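Local coordinates for protein meta cleavage compound hydrolase (PDB 1J1I) that hydrolyses a carbon-carbon bond of the ring-opened meta-cleavage product in bacterial carbazole degradation, probably releasing anthranilate, at residues 261-264 and 270-273; 41-44 and 50-53. One frame throughout, in Å; residues are numbered along the deposited sequence.

How the contacts relate
Both contacts are buried and join a segment to a helix start or helix turn that follows it closely in the chain; 261-264 holds the probable catalytic H261, while H43 of contact 2 only lies close to the active site. Their centres lie 13 Å apart. Contact 2, its centre about 6 Å from the centre of the chain, ties the end of strand 38-42 to helix 51-55; contact 1, about 12 Å from it, sets helix 263-266 against helix 268-281, which also meets the second subunit. W55 bridges the two, packing on M264, F271, L41 and H43. Contact 1 rests on apolar and CH-pi contacts, whereas contact 2 combines a CH-pi contact with a bound water and a glutamate-capped helix.

Contact 1 of 2, residues 261-264 and 270-273; sequences HWAM and DFAN
The first turn of helix 263-266 comes up against helix 268-281 with M264 and F271 as the nearest backbone pair, their CA atoms 5.5 Å apart. Across this approach M264 lays its CB over one face of the F271 ring, a CH-pi contact 4.2 Å from the ring centroid and 22° off the normal, displaced toward the rim carrying CD2. The thioether takes no part: with CG of M264 between its backbone N and carbonyl carbon (chi1 76°) and the chain bent again at chi2, the thioether end leads away from F271; the M264 side chain also packs on N54, W55 and V58. F271 holds its CG anti to the backbone N (chi1 175°), which brings the ring under the M264 CB. A263 adds a looser apolar touch, its CB 4.4 Å from F271 CD1 and oblique to the ring, while its carbonyl O stands 4.1 Å from F271 CB. M137 of strand 131-137 packs on A263, M264 and F271 alike. W262 is the N-cap residue of helix 263-266, directly after H261, probably the catalytic histidine, whose ND1 is hydrogen-bonded to D233 OD2. The contact is thus small and apolar, without directional bonds between the segments, and the polar groups of H261 and D270 are bonded elsewhere, those of D270 to Y254 and to W252 of the second subunit.

Contact 2 of 2, residues 41-44 and 50-53; sequences LIHG and ESEG
H43 lies flat against the start of helix 51-55, with E50 CA over one face of its imidazole, 3.8 Å from the ring centroid and 15° off the normal. The ring gets there because CG sits between the backbone N and the carbonyl carbon (chi1 63°), which also puts ND1 within reach of G44 O for a 2.8 Å hydrogen bond, nearly in the ring plane. NE2 is bonded to M73 N, so both ring nitrogens are engaged. E50 is the N-cap residue; its CB points away from H43, and its carboxylate caps the helix, OE1 accepting from E52 N at 2.9 Å and OE2 from G53 N at 2.7 Å on its syn side. R29 forms a salt bridge with OE1. One water donates to L41 O and S51 OG and accepts weakly from H43 N, bridging strand end and helix, while D72 also bonds the S51 hydroxyl. Replacing H43 by an alanine is likely to leave G44 O and M73 N without their imidazole partners and E50 CA without the ring it packs on. The H43 side chain lies about 7 Å from that of S114, the probable nucleophile, as in the His-Gly loop after this strand in alpha/beta hydrolases, which probably borders the oxyanion hole.

Contact 1 of 2, residues 261-264 and 270-273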
loop_
_atom_site.group_PDB
_atom_site.type_symbol
_atom_site.label_atom_id
_atom_site.label_comp_id
_atom_site.label_asym_id
_atom_site.label_seq_id
_atom_site.Cartn_x
_atom_site.Cartn_y
_atom_site.Cartn_z
ATOM N N HIS A 261 -3.267 15.983 2.276
ATOM C CA HIS A 261 -1.812 16.107 2.319
ATOM C C HIS A 261 -1.134 15.579 3.592
ATOM O O HIS A 261 0.087 15.409 3.610
ATOM C CB HIS A 261 -1.452 17.586 2.104
ATOM C CG HIS A 261 -0.002 17.835 1.812
ATOM N ND1 HIS A 261 0.677 17.199 0.796
ATOM C CD2 HIS A 261 0.883 18.693 2.376
ATOM C CE1 HIS A 261 1.919 17.652 0.745
ATOM N NE2 HIS A 261 2.069 18.560 1.694
ATOM N N TRP A 262 -1.914 15.317 4.643
ATOM C CA TRP A 262 -1.365 14.829 5.914
ATOM C C TRP A 262 -1.914 13.471 6.366
ATOM O O TRP A 262 -2.629 13.387 7.363
ATOM C CB TRP A 262 -1.618 15.846 7.038
ATOM C CG TRP A 262 -1.019 17.205 6.822
ATOM C CD1 TRP A 262 0.058 17.516 6.042
ATOM C CD2 TRP A 262 -1.428 18.428 7.446
ATOM N NE1 TRP A 262 0.345 18.857 6.143
ATOM C CE2 TRP A 262 -0.552 19.439 6.998
ATOM C CE3 TRP A 262 -2.451 18.765 8.343
ATOM C CZ2 TRP A 262 -0.666 20.771 7.417
ATOM C CZ3 TRP A 262 -2.565 20.092 8.762
ATOM C CH2 TRP A 262 -1.675 21.076 8.296
ATOM N N ALA A 263 -1.563 12.406 5.653
ATOM C CA ALA A 263 -2.048 11.074 5.999
ATOM C C ALA A 263 -1.823 10.698 7.468
ATOM O O ALA A 263 -2.709 10.133 8.108
ATOM C CB ALA A 263 -1.397 10.029 5.086
ATOM N N MET A 264 -0.647 11.013 8.008
ATOM C CA MET A 264 -0.336 10.666 9.399
ATOM C C MET A 264 -1.234 11.360 10.424
ATOM O O MET A 264 -1.366 10.888 11.559
ATOM C CB MET A 264 1.125 10.990 9.726
ATOM C CG MET A 264 1.408 12.468 9.927
ATOM S SD MET A 264 1.148 13.459 8.455
ATOM C CE MET A 264 1.574 15.068 9.072
ATOM N N ASP A 270 -4.212 4.083 10.203
ATOM C CA ASP A 270 -3.990 3.566 8.862
ATOM C C ASP A 270 -2.527 3.777 8.474
ATOM O O ASP A 270 -1.842 2.843 8.066
ATOM C CB ASP A 270 -4.918 4.278 7.869
ATOM C CG ASP A 270 -4.833 3.698 6.462
ATOM O OD1 ASP A 270 -5.620 4.119 5.589
ATOM O OD2 ASP A 270 -3.976 2.825 6.229
ATOM N N PHE A 271 -2.045 5.005 8.618
ATOM C CA PHE A 271 -0.664 5.308 8.269
ATOM C C PHE A 271 0.361 4.520 9.081
ATOM O O PHE A 271 1.325 3.990 8.523
ATOM C CB PHE A 271 -0.370 6.797 8.448
ATOM C CG PHE A 271 1.066 7.141 8.207
ATOM C CD1 PHE A 271 1.540 7.342 6.910
ATOM C CD2 PHE A 271 1.970 7.174 9.265
ATOM C CE1 PHE A 271 2.895 7.560 6.672
ATOM C CE2 PHE A 271 3.324 7.391 9.034
ATOM C CZ PHE A 271 3.787 7.585 7.735
ATOM N N ALA A 272 0.164 4.470 10.396
ATOM C CA ALA A 272 1.081 3.770 11.286
ATOM C C ALA A 272 1.187 2.291 10.955
ATOM O O ALA A 272 2.278 1.725 10.958
ATOM C CB ALA A 272 0.640 3.947 12.743
ATOM N N ASN A 273 0.046 1.669 10.684
ATOM C CA ASN A 273 0.015 0.252 10.353
ATOM C C ASN A 273 0.681 -0.032 9.018
ATOM O O ASN A 273 1.397 -1.018 8.877
ATOM C CB ASN A 273 -1.428 -0.255 10.343
ATOM C CG ASN A 273 -1.877 -0.746 11.705
ATOM O OD1 ASN A 273 -1.651 -0.092 12.723
ATOM N ND2 ASN A 273 -2.521 -1.906 11.729
#

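Contact 2 of 2, residues 41-44 and 50-53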
loop_
_atom_site.group_PDB
_atom_site.type_symbol
_atom_site.label_atom_id
_atom_site.label_comp_id
_atom_site.label_asym_id
_atom_site.label_seq_id
_atom_site.Cartn_x
_atom_site.Cartn_y
_atom_site.Cartn_z
ATOM N N LEU A 41 11.133 10.171 12.437
ATOM C CA LEU A 41 9.975 10.798 11.813
ATOM C C LEU A 41 10.314 12.268 11.570
ATOM O O LEU A 41 10.800 12.948 12.476
ATOM C CB LEU A 41 8.750 10.670 12.734
ATOM C CG LEU A 41 8.436 9.262 13.268
ATOM C CD1 LEU A 41 7.203 9.312 14.165
ATOM C CD2 LEU A 41 8.207 8.288 12.105
ATOM N N ILE A 42 10.075 12.744 10.347
ATOM C CA ILE A 42 10.362 14.134 9.984
ATOM C C ILE A 42 9.081 14.842 9.566
ATOM O O ILE A 42 8.462 14.480 8.566
ATOM C CB ILE A 42 11.370 14.226 8.809
ATOM C CG1 ILE A 42 12.542 13.264 9.031
ATOM C CG2 ILE A 42 11.921 15.637 8.717
ATOM C CD1 ILE A 42 13.328 13.539 10.286
ATOM N N HIS A 43 8.698 15.857 10.337
ATOM C CA HIS A 43 7.488 16.636 10.092
ATOM C C HIS A 43 7.525 17.422 8.778
ATOM O O HIS A 43 8.578 17.575 8.159
ATOM C CB HIS A 43 7.262 17.598 11.267
ATOM C CG HIS A 43 8.354 18.612 11.434
ATOM N ND1 HIS A 43 8.411 19.773 10.691
ATOM C CD2 HIS A 43 9.462 18.612 12.213
ATOM C CE1 HIS A 43 9.506 20.442 11.004
ATOM N NE2 HIS A 43 10.163 19.759 11.925
ATOM N N GLY A 44 6.368 17.927 8.364
ATOM C CA GLY A 44 6.299 18.694 7.136
ATOM C C GLY A 44 6.610 20.163 7.343
ATOM O O GLY A 44 6.920 20.599 8.456
ATOM N N GLU A 50 5.837 21.016 13.535
ATOM C CA GLU A 50 6.877 20.386 14.340
ATOM C C GLU A 50 6.478 18.959 14.711
ATOM O O GLU A 50 5.376 18.506 14.390
ATOM C CB GLU A 50 7.197 21.236 15.585
ATOM C CG GLU A 50 5.998 21.699 16.402
ATOM C CD GLU A 50 5.346 20.569 17.171
ATOM O OE1 GLU A 50 6.025 19.967 18.032
ATOM O OE2 GLU A 50 4.160 20.282 16.913
ATOM N N SER A 51 7.377 18.259 15.391
ATOM C CA SER A 51 7.177 16.861 15.748
ATOM C C SER A 51 5.938 16.427 16.529
ATOM O O SER A 51 5.317 15.423 16.184
ATOM C CB SER A 51 8.426 16.345 16.465
ATOM O OG SER A 51 9.565 16.471 15.628
ATOM N N GLU A 52 5.580 17.156 17.581
ATOM C CA GLU A 52 4.427 16.760 18.382
ATOM C C GLU A 52 3.120 16.826 17.592
ATOM O O GLU A 52 2.362 15.856 17.557
ATOM C CB GLU A 52 4.344 17.627 19.642
ATOM C CG GLU A 52 3.292 17.198 20.649
ATOM C CD GLU A 52 3.528 17.821 22.017
ATOM O OE1 GLU A 52 3.701 19.058 22.091
ATOM O OE2 GLU A 52 3.542 17.072 23.018
ATOM N N GLY A 53 2.867 17.964 16.954
ATOM C CA GLY A 53 1.645 18.130 16.184
ATOM C C GLY A 53 1.541 17.184 14.997
ATOM O O GLY A 53 0.448 16.754 14.628
HETATM O O HOH W 1 9.145 15.101 13.237
#